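Local atomic coordinates of glutamyl-tRNA(Gln) amidotransferase subunit B, mitochondrial (Saccharomyces cerevisiae, PDB entry 4N0H), a protein that forms the GatB-type subunit of a mitochondrial amidotransferase complex, in which it assembles with subunit F and a further protein chain. Residues B[89-94]-B[283-288]; B[47-52]-B[161-166]; B[81-86]-B[111-116]. All blocks are in the same frame, centred on the assembly; numbering follows the deposited sequence.

Contact 1: B[89-94]-B[283-288]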
loop_
_atom_site.group_PDB
_atom_site.type_symbol
_atom_site.label_atom_id
_atom_site.label_comp_id
_atom_site.label_asym_id
_atom_site.label_seq_id
_atom_site.Cartn_x
_atom_site.Cartn_y
_atom_site.Cartn_z
ATOM N N ASP B 89 -0.753 6.590 -10.040
ATOM C CA ASP B 89 -1.971 5.928 -9.583
ATOM C C ASP B 89 -1.991 4.484 -10.060
ATOM O O ASP B 89 -1.315 4.135 -11.023
ATOM C CB ASP B 89 -3.208 6.660 -10.106
ATOM C CG ASP B 89 -3.088 8.169 -9.979
ATOM O OD1 ASP B 89 -2.986 8.847 -11.028
ATOM O OD2 ASP B 89 -3.086 8.676 -8.832
ATOM N N ARG B 90 -2.771 3.651 -9.381
ATOM C CA ARG B 90 -2.910 2.249 -9.751
ATOM C C ARG B 90 -4.133 2.035 -10.638
ATOM O O ARG B 90 -5.254 2.379 -10.260
ATOM C CB ARG B 90 -3.026 1.380 -8.498
ATOM C CG ARG B 90 -1.832 1.499 -7.572
ATOM C CD ARG B 90 -1.990 0.625 -6.341
ATOM N NE ARG B 90 -0.794 0.660 -5.507
ATOM C CZ ARG B 90 -0.687 0.041 -4.335
ATOM N NH1 ARG B 90 -1.706 -0.662 -3.864
ATOM N NH2 ARG B 90 0.439 0.120 -3.637
ATOM N N LYS B 91 -3.902 1.470 -11.819
ATOM C CA LYS B 91 -4.967 1.125 -12.749
ATOM C C LYS B 91 -5.160 -0.384 -12.677
ATOM O O LYS B 91 -4.300 -1.136 -13.129
ATOM C CB LYS B 91 -4.582 1.555 -14.167
ATOM C CG LYS B 91 -5.569 1.151 -15.258
ATOM C CD LYS B 91 -5.037 1.549 -16.634
ATOM C CE LYS B 91 -6.025 1.220 -17.741
ATOM N NZ LYS B 91 -5.527 1.703 -19.066
ATOM N N HIS B 92 -6.279 -0.821 -12.104
ATOM C CA HIS B 92 -6.462 -2.229 -11.741
ATOM C C HIS B 92 -7.118 -3.087 -12.830
ATOM O O HIS B 92 -8.180 -2.732 -13.352
ATOM C CB HIS B 92 -7.294 -2.354 -10.456
ATOM C CG HIS B 92 -6.657 -1.743 -9.244
ATOM N ND1 HIS B 92 -6.937 -0.460 -8.821
ATOM C CD2 HIS B 92 -5.774 -2.248 -8.350
ATOM C CE1 HIS B 92 -6.247 -0.199 -7.723
ATOM N NE2 HIS B 92 -5.529 -1.266 -7.420
ATOM N N TYR B 93 -6.474 -4.208 -13.152
ATOM C CA TYR B 93 -7.082 -5.292 -13.929
ATOM C C TYR B 93 -6.201 -6.545 -13.907
ATOM O O TYR B 93 -5.002 -6.463 -13.641
ATOM C CB TYR B 93 -7.379 -4.863 -15.370
ATOM C CG TYR B 93 -6.162 -4.510 -16.192
ATOM C CD1 TYR B 93 -5.631 -3.225 -16.170
ATOM C CD2 TYR B 93 -5.556 -5.457 -17.009
ATOM C CE1 TYR B 93 -4.520 -2.895 -16.930
ATOM C CE2 TYR B 93 -4.447 -5.141 -17.772
ATOM C CZ TYR B 93 -3.933 -3.860 -17.729
ATOM O OH TYR B 93 -2.829 -3.548 -18.488
ATOM N N PHE B 94 -6.799 -7.702 -14.175
ATOM C CA PHE B 94 -6.058 -8.958 -14.186
ATOM C C PHE B 94 -5.627 -9.323 -15.603
ATOM O O PHE B 94 -6.427 -9.260 -16.534
ATOM C CB PHE B 94 -6.906 -10.098 -13.613
ATOM C CG PHE B 94 -7.239 -9.947 -12.154
ATOM C CD1 PHE B 94 -8.491 -9.507 -11.757
ATOM C CD2 PHE B 94 -6.303 -10.261 -11.181
ATOM C CE1 PHE B 94 -8.804 -9.373 -10.412
ATOM C CE2 PHE B 94 -6.607 -10.129 -9.836
ATOM C CZ PHE B 94 -7.856 -9.684 -9.450
ATOM N N TYR B 283 -11.504 0.659 -13.650
ATOM C CA TYR B 283 -10.109 0.382 -13.334
ATOM C C TYR B 283 -9.777 0.738 -11.884
ATOM O O TYR B 283 -8.681 0.452 -11.405
ATOM C CB TYR B 283 -9.178 1.112 -14.307
ATOM C CG TYR B 283 -9.247 0.574 -15.719
ATOM C CD1 TYR B 283 -8.779 -0.704 -16.015
ATOM C CD2 TYR B 283 -9.777 1.335 -16.752
ATOM C CE1 TYR B 283 -8.840 -1.207 -17.296
ATOM C CE2 TYR B 283 -9.845 0.834 -18.044
ATOM C CZ TYR B 283 -9.371 -0.437 -18.307
ATOM O OH TYR B 283 -9.428 -0.947 -19.584
ATOM N N ARG B 284 -10.735 1.357 -11.198
ATOM C CA ARG B 284 -10.588 1.694 -9.786
ATOM C C ARG B 284 -9.284 2.440 -9.512
ATOM O O ARG B 284 -8.507 2.056 -8.632
ATOM C CB ARG B 284 -10.695 0.431 -8.923
ATOM C CG ARG B 284 -12.117 -0.139 -8.842
ATOM C CD ARG B 284 -12.122 -1.658 -8.773
ATOM N NE ARG B 284 -11.661 -2.245 -10.028
ATOM C CZ ARG B 284 -10.860 -3.301 -10.121
ATOM N NH1 ARG B 284 -10.415 -3.911 -9.030
ATOM N NH2 ARG B 284 -10.495 -3.740 -11.312
ATOM N N TYR B 285 -9.050 3.499 -10.287
ATOM C CA TYR B 285 -7.849 4.318 -10.146
ATOM C C TYR B 285 -7.677 4.795 -8.708
ATOM O O TYR B 285 -8.564 5.430 -8.143
ATOM C CB TYR B 285 -7.902 5.531 -11.073
ATOM C CG TYR B 285 -7.827 5.206 -12.551
ATOM C CD1 TYR B 285 -8.959 5.275 -13.354
ATOM C CD2 TYR B 285 -6.621 4.846 -13.146
ATOM C CE1 TYR B 285 -8.899 4.994 -14.705
ATOM C CE2 TYR B 285 -6.552 4.561 -14.499
ATOM C CZ TYR B 285 -7.696 4.637 -15.272
ATOM O OH TYR B 285 -7.640 4.353 -16.617
ATOM N N MET B 286 -6.531 4.469 -8.125
ATOM C CA MET B 286 -6.214 4.845 -6.755
ATOM C C MET B 286 -4.810 5.413 -6.734
ATOM O O MET B 286 -3.882 4.772 -7.220
ATOM C CB MET B 286 -6.277 3.616 -5.841
ATOM C CG MET B 286 -6.079 3.924 -4.361
ATOM S SD MET B 286 -6.030 2.440 -3.320
ATOM C CE MET B 286 -4.472 1.719 -3.822
ATOM N N PRO B 287 -4.647 6.624 -6.181
ATOM C CA PRO B 287 -3.290 7.154 -6.019
ATOM C C PRO B 287 -2.447 6.157 -5.236
ATOM O O PRO B 287 -2.936 5.605 -4.247
ATOM C CB PRO B 287 -3.514 8.419 -5.194
ATOM C CG PRO B 287 -4.898 8.849 -5.549
ATOM C CD PRO B 287 -5.671 7.570 -5.710
ATOM N N ASP B 288 -1.221 5.897 -5.684
ATOM C CA ASP B 288 -0.380 4.936 -4.988
ATOM C C ASP B 288 -0.098 5.418 -3.566
ATOM O O ASP B 288 0.290 6.565 -3.360
ATOM C CB ASP B 288 0.921 4.679 -5.739
ATOM C CG ASP B 288 1.669 3.481 -5.199
ATOM O OD1 ASP B 288 2.477 3.653 -4.260
ATOM O OD2 ASP B 288 1.445 2.365 -5.709
HETATM O O HOH W 1 3.150 0.982 -4.065
#
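Arg90 and Met286 pair as antiparallel strands, Arg90 N reaching Met286 O at 2.7 Å and Met286 N returning a bond to Arg90 O. The short polar bonds lie on the buried side. There the extended Arg90 chain lies alongside Met286, with Met286 CE 3.6 Å from Arg90 NH1, while NE meets Asp288 OD2 at 2.8 Å in a salt bridge. The carboxylate oxygen lies in the guanidinium plane, yet is itself approached from above its own plane. Water 1 accepts from Arg90 NH2 and lies within bonding distance of the same oxygen, and another protein chain takes further bonds from the guanidinium. His92 holds the far end: its N and ND1 both donate to Tyr283 O, ND1 also reaches Arg284 O at 3.0 Å, and NE2 is bonded to a polar side chain of that other protein. The partly exposed side is held by van der Waals and ring contacts, with no side-chain hydrogen bond between the segments. With CG anti to the backbone N (chi1 175°), extended Lys91 runs between Tyr283 and Tyr285; Lys91 CE stands over the Tyr283 ring, 3.6 Å from its centroid, in a CH-pi contact, and NZ makes a cation-pi contact over the same face. Strand 286-287 thus pairs antiparallel with strand 89-92 in the mixed sheet of the GatB/GatE catalytic domain.

Contact 2: B[47-52]-B[161-166]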
loop_
_atom_site.group_PDB
_atom_site.type_symbol
_atom_site.label_atom_id
_atom_site.label_comp_id
_atom_site.label_asym_id
_atom_site.label_seq_id
_atom_site.Cartn_x
_atom_site.Cartn_y
_atom_site.Cartn_z
ATOM N N HIS B 47 14.717 -12.792 -17.437
ATOM C CA HIS B 47 16.131 -12.757 -17.102
ATOM C C HIS B 47 16.454 -11.377 -16.529
ATOM O O HIS B 47 17.189 -11.247 -15.547
ATOM C CB HIS B 47 16.937 -13.035 -18.369
ATOM C CG HIS B 47 18.420 -12.904 -18.204
ATOM N ND1 HIS B 47 19.181 -13.835 -17.529
ATOM C CD2 HIS B 47 19.286 -11.967 -18.658
ATOM C CE1 HIS B 47 20.450 -13.469 -17.564
ATOM N NE2 HIS B 47 20.541 -12.337 -18.240
ATOM N N HIS B 48 15.874 -10.351 -17.138
ATOM C CA HIS B 48 16.018 -8.981 -16.657
ATOM C C HIS B 48 14.873 -8.625 -15.713
ATOM O O HIS B 48 14.129 -7.668 -15.958
ATOM C CB HIS B 48 16.035 -8.006 -17.838
ATOM C CG HIS B 48 17.129 -8.266 -18.824
ATOM N ND1 HIS B 48 18.464 -8.206 -18.486
ATOM C CD2 HIS B 48 17.088 -8.584 -20.141
ATOM C CE1 HIS B 48 19.199 -8.472 -19.552
ATOM N NE2 HIS B 48 18.387 -8.704 -20.570
ATOM N N THR B 49 14.741 -9.386 -14.630
ATOM C CA THR B 49 13.617 -9.225 -13.717
ATOM C C THR B 49 14.020 -9.285 -12.244
ATOM O O THR B 49 14.517 -10.302 -11.758
ATOM C CB THR B 49 12.549 -10.313 -13.963
ATOM O OG1 THR B 49 13.168 -11.600 -13.915
ATOM C CG2 THR B 49 11.882 -10.131 -15.320
ATOM N N SER B 50 13.780 -8.191 -11.532
ATOM C CA SER B 50 14.027 -8.128 -10.096
ATOM C C SER B 50 12.923 -8.828 -9.313
ATOM O O SER B 50 11.931 -9.278 -9.889
ATOM C CB SER B 50 14.095 -6.667 -9.660
ATOM O OG SER B 50 12.891 -6.005 -10.029
ATOM N N TYR B 51 13.103 -8.918 -7.997
ATOM C CA TYR B 51 12.045 -9.395 -7.120
ATOM C C TYR B 51 10.786 -8.562 -7.337
ATOM O O TYR B 51 9.675 -9.098 -7.379
ATOM C CB TYR B 51 12.474 -9.322 -5.649
ATOM C CG TYR B 51 13.692 -10.152 -5.297
ATOM C CD1 TYR B 51 13.942 -11.374 -5.921
ATOM C CD2 TYR B 51 14.593 -9.713 -4.337
ATOM C CE1 TYR B 51 15.059 -12.133 -5.589
ATOM C CE2 TYR B 51 15.707 -10.453 -4.004
ATOM C CZ TYR B 51 15.939 -11.660 -4.627
ATOM O OH TYR B 51 17.055 -12.384 -4.276
ATOM N N TYR B 52 10.960 -7.251 -7.482
ATOM C CA TYR B 52 9.822 -6.359 -7.705
ATOM C C TYR B 52 9.126 -6.617 -9.041
ATOM O O TYR B 52 7.899 -6.584 -9.115
ATOM C CB TYR B 52 10.234 -4.884 -7.624
ATOM C CG TYR B 52 9.132 -3.945 -8.066
ATOM C CD1 TYR B 52 8.112 -3.581 -7.196
ATOM C CD2 TYR B 52 9.103 -3.441 -9.362
ATOM C CE1 TYR B 52 7.090 -2.734 -7.605
ATOM C CE2 TYR B 52 8.089 -2.602 -9.781
ATOM C CZ TYR B 52 7.092 -2.246 -8.898
ATOM O OH TYR B 52 6.092 -1.404 -9.324
ATOM N N ASP B 161 6.562 -13.385 -20.741
ATOM C CA ASP B 161 7.914 -12.918 -20.464
ATOM C C ASP B 161 7.819 -11.540 -19.815
ATOM O O ASP B 161 7.275 -10.606 -20.404
ATOM C CB ASP B 161 8.708 -12.846 -21.771
ATOM C CG ASP B 161 10.136 -12.345 -21.578
ATOM O OD1 ASP B 161 10.821 -12.143 -22.603
ATOM O OD2 ASP B 161 10.582 -12.155 -20.425
ATOM N N LEU B 162 8.346 -11.418 -18.600
ATOM C CA LEU B 162 8.232 -10.171 -17.845
ATOM C C LEU B 162 9.464 -9.268 -17.971
ATOM O O LEU B 162 9.608 -8.307 -17.215
ATOM C CB LEU B 162 7.905 -10.459 -16.370
ATOM C CG LEU B 162 6.556 -11.154 -16.130
ATOM C CD1 LEU B 162 6.328 -11.475 -14.646
ATOM C CD2 LEU B 162 5.401 -10.316 -16.687
ATOM N N ASN B 163 10.345 -9.569 -18.928
ATOM C CA ASN B 163 11.498 -8.707 -19.189
ATOM C C ASN B 163 11.052 -7.273 -19.477
ATOM O O ASN B 163 11.706 -6.316 -19.069
ATOM C CB ASN B 163 12.342 -9.219 -20.374
ATOM C CG ASN B 163 13.323 -10.323 -19.983
ATOM O OD1 ASN B 163 13.601 -10.550 -18.807
ATOM N ND2 ASN B 163 13.861 -11.006 -20.983
ATOM N N ARG B 164 9.933 -7.130 -20.184
ATOM C CA ARG B 164 9.460 -5.811 -20.590
ATOM C C ARG B 164 8.564 -5.165 -19.529
ATOM O O ARG B 164 8.269 -3.976 -19.597
ATOM C CB ARG B 164 8.721 -5.893 -21.929
ATOM C CG ARG B 164 8.481 -4.544 -22.592
ATOM C CD ARG B 164 7.565 -4.670 -23.800
ATOM N NE ARG B 164 6.176 -4.911 -23.412
ATOM C CZ ARG B 164 5.203 -5.190 -24.273
ATOM N NH1 ARG B 164 3.966 -5.391 -23.839
ATOM N NH2 ARG B 164 5.469 -5.268 -25.573
ATOM N N SER B 165 8.131 -5.950 -18.549
ATOM C CA SER B 165 7.308 -5.407 -17.478
ATOM C C SER B 165 8.131 -4.398 -16.695
ATOM O O SER B 165 9.298 -4.649 -16.405
ATOM C CB SER B 165 6.815 -6.516 -16.555
ATOM O OG SER B 165 5.836 -6.020 -15.658
ATOM N N ASN B 166 7.523 -3.250 -16.397
ATOM C CA ASN B 166 8.152 -2.195 -15.602
ATOM C C ASN B 166 9.161 -1.338 -16.387
ATOM O O ASN B 166 9.861 -0.502 -15.818
ATOM C CB ASN B 166 8.762 -2.781 -14.318
ATOM C CG ASN B 166 9.146 -1.723 -13.315
ATOM O OD1 ASN B 166 8.480 -0.697 -13.190
ATOM N ND2 ASN B 166 10.230 -1.967 -12.596
#
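Asn163 reaches from its loop to the backbone of His47 and His48, and its amide carries the polar part of the contact. CB sets off with CG beside the backbone N (chi1 -82°), and CG comes to lie 3.8 Å from His48 N. At the tip, OD1 accepts twice: from His47 N at 2.9 Å, in the carbonyl plane on a lone pair, and from His48 N at 2.8 Å, from above that plane. ND2, the other branch, passes 4.1 Å from His48 CD2 and donates to Ala44 O, so both ends of the amide are held by the loop that contains 47-52. An Asx turn shapes the base of this side chain, Asp161 OD2 accepting from Asn163 N at 3.0 Å at the end of strand 157-161; the same oxygen takes Asn46 N. Beside this polar site, Thr49 CG2 sits against Leu162 O and touches Leu162 CB. At the other end of the contact Asn166, CG anti to its N (chi1 -167°), brings ND2 to 3.6 Å from Tyr52 CE2, at the edge of the ring, with amide and ring planes 63° apart. Asp53 OD1 accepts from that ND2, and OD1 of Asn166 is bonded to Gln142. His48 ND1 is hydrogen-bonded to Ser132 OG of subunit F.

Contact 3: B[81-86]-B[111-116]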
loop_
_atom_site.group_PDB
_atom_site.type_symbol
_atom_site.label_atom_id
_atom_site.label_comp_id
_atom_site.label_asym_id
_atom_site.label_seq_id
_atom_site.Cartn_x
_atom_site.Cartn_y
_atom_site.Cartn_z
ATOM N N GLN B 81 3.747 22.780 -19.729
ATOM C CA GLN B 81 3.849 23.210 -18.339
ATOM C C GLN B 81 3.979 22.002 -17.420
ATOM O O GLN B 81 3.066 21.178 -17.324
ATOM C CB GLN B 81 2.645 24.059 -17.925
ATOM C CG GLN B 81 2.474 24.155 -16.410
ATOM C CD GLN B 81 1.756 25.415 -15.972
ATOM O OE1 GLN B 81 2.216 26.527 -16.232
ATOM N NE2 GLN B 81 0.622 25.248 -15.300
ATOM N N VAL B 82 5.126 21.894 -16.760
ATOM C CA VAL B 82 5.367 20.803 -15.828
ATOM C C VAL B 82 4.508 20.987 -14.587
ATOM O O VAL B 82 4.493 22.065 -13.991
ATOM C CB VAL B 82 6.848 20.725 -15.418
ATOM C CG1 VAL B 82 7.048 19.656 -14.347
ATOM C CG2 VAL B 82 7.721 20.451 -16.636
ATOM N N ASN B 83 3.787 19.935 -14.212
ATOM C CA ASN B 83 2.912 19.977 -13.048
ATOM C C ASN B 83 3.714 20.227 -11.773
ATOM O O ASN B 83 4.777 19.640 -11.579
ATOM C CB ASN B 83 2.131 18.667 -12.929
ATOM C CG ASN B 83 0.739 18.865 -12.364
ATOM O OD1 ASN B 83 0.467 19.856 -11.686
ATOM N ND2 ASN B 83 -0.154 17.920 -12.643
ATOM N N SER B 84 3.207 21.107 -10.916
ATOM C CA SER B 84 3.869 21.402 -9.648
ATOM C C SER B 84 3.968 20.141 -8.803
ATOM O O SER B 84 4.995 19.871 -8.179
ATOM C CB SER B 84 3.109 22.487 -8.887
ATOM O OG SER B 84 1.756 22.112 -8.701
ATOM N N ILE B 85 2.888 19.367 -8.800
ATOM C CA ILE B 85 2.864 18.066 -8.154
ATOM C C ILE B 85 2.319 17.042 -9.139
ATOM O O ILE B 85 1.229 17.218 -9.682
ATOM C CB ILE B 85 1.933 18.063 -6.928
ATOM C CG1 ILE B 85 2.442 19.024 -5.851
ATOM C CG2 ILE B 85 1.790 16.656 -6.364
ATOM C CD1 ILE B 85 3.675 18.533 -5.133
ATOM N N SER B 86 3.076 15.981 -9.389
ATOM C CA SER B 86 2.502 14.830 -10.074
ATOM C C SER B 86 2.617 13.579 -9.206
ATOM O O SER B 86 3.374 13.547 -8.232
ATOM C CB SER B 86 3.095 14.628 -11.479
ATOM O OG SER B 86 4.467 14.283 -11.434
ATOM N N PHE B 111 2.513 14.335 -15.519
ATOM C CA PHE B 111 3.789 15.027 -15.368
ATOM C C PHE B 111 3.755 16.456 -15.917
ATOM O O PHE B 111 4.295 17.371 -15.303
ATOM C CB PHE B 111 4.920 14.238 -16.043
ATOM C CG PHE B 111 6.293 14.819 -15.799
ATOM C CD1 PHE B 111 6.867 15.693 -16.714
ATOM C CD2 PHE B 111 6.998 14.505 -14.648
ATOM C CE1 PHE B 111 8.125 16.232 -16.488
ATOM C CE2 PHE B 111 8.259 15.038 -14.415
ATOM C CZ PHE B 111 8.820 15.906 -15.333
ATOM N N ALA B 112 3.131 16.635 -17.078
ATOM C CA ALA B 112 3.050 17.945 -17.718
ATOM C C ALA B 112 1.756 18.108 -18.501
ATOM O O ALA B 112 1.110 17.129 -18.876
ATOM C CB ALA B 112 4.250 18.172 -18.637
ATOM N N ARG B 113 1.384 19.357 -18.742
ATOM C CA ARG B 113 0.209 19.661 -19.544
ATOM C C ARG B 113 0.524 20.778 -20.530
ATOM O O ARG B 113 1.467 21.553 -20.333
ATOM C CB ARG B 113 -0.970 20.051 -18.650
ATOM C CG ARG B 113 -1.599 18.877 -17.906
ATOM C CD ARG B 113 -2.670 19.344 -16.926
ATOM N NE ARG B 113 -2.104 19.782 -15.651
ATOM C CZ ARG B 113 -2.730 20.579 -14.788
ATOM N NH1 ARG B 113 -3.941 21.043 -15.064
ATOM N NH2 ARG B 113 -2.141 20.922 -13.649
ATOM N N GLY B 114 -0.263 20.856 -21.596
ATOM C CA GLY B 114 -0.059 21.871 -22.611
ATOM C C GLY B 114 1.143 21.555 -23.477
ATOM O O GLY B 114 1.645 20.430 -23.478
ATOM N N GLY B 115 1.616 22.558 -24.207
ATOM C CA GLY B 115 2.686 22.354 -25.163
ATOM C C GLY B 115 2.118 22.182 -26.557
ATOM O O GLY B 115 0.899 22.188 -26.738
ATOM N N LYS B 116 2.995 22.020 -27.541
ATOM C CA LYS B 116 2.562 21.913 -28.928
ATOM C C LYS B 116 3.707 21.494 -29.838
ATOM O O LYS B 116 4.872 21.521 -29.445
ATOM C CB LYS B 116 2.022 23.260 -29.408
ATOM C CG LYS B 116 3.091 24.334 -29.480
ATOM C CD LYS B 116 2.508 25.699 -29.782
ATOM C CE LYS B 116 3.614 26.734 -29.928
ATOM N NZ LYS B 116 3.077 28.119 -30.054
HETATM O O HOH W 2 5.367 16.854 -12.515
#
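A short antiparallel beta ladder joins strand 81-82, which follows helix 65-78, to the long strand 102-120 at a classic beta bulge, where Phe111 and Ala112 both face Leu138 of strand 130-142. Gln81 and Arg113 form the hydrogen-bonded pair, Gln81 N meeting Arg113 O at 2.7 Å and Arg113 N meeting Gln81 O at 2.9 Å. Val82 and Ala112 are the non-hydrogen-bonded pair, with CA atoms 4.1 Å apart. One more backbone bond, from Asn83 N to Phe111 O at 2.8 Å, continues the ladder into the turn that leaves the strand. The side chains of Val82 and Ala112 share the face covered by helix 65-78, where Val82 touches Met72 and Ala112 touches Ser75. Phe111 has its CG anti to the backbone N (chi1 -174°), which swings the ring alongside Val82: CG1 stands over one ring face, toward the rim, 4.2 Å from CE1. Ala71 and Ser75 of the helix and Ile140 pack against the same phenylalanine. Gln81 and Arg113 lie on the opposite, exposed face. There the arginine, bent at chi3, offers NH2 to Asn83 OD1 in a weak hydrogen bond, the oxygen lying in the guanidinium plane while the amide plane is turned 49° from it. Asn83 is held more firmly through ND2, which donates to Pro110 O. In the bend of 83-86 beside Phe111, water 2 lies within hydrogen-bonding distance of Asn83 O and Phe111 O at 3.0 Å each and of Ser86 OG at 2.9 Å.

How the contacts relate
All three contacts lie within the GatB/GatE catalytic domain range. Contacts 1 and 3, with centres about 21 Å apart, belong to one mixed sheet: strand 81-82 is followed by strand 89-92 and then by strand 102-120, which pairs with both, while strand 286-287 returns from late in the chain to the edge of 89-92. Contact 2 joins loops, its centre about 20 Å from that of contact 1 and about 29 Å from that of contact 3. Along the chain, both segments of contact 3 fall between 47-52 and 161-166, whereas contact 1 alternates with each of the others. Contacts 1 and 2 face partner chains of the complex; contact 3 touches none.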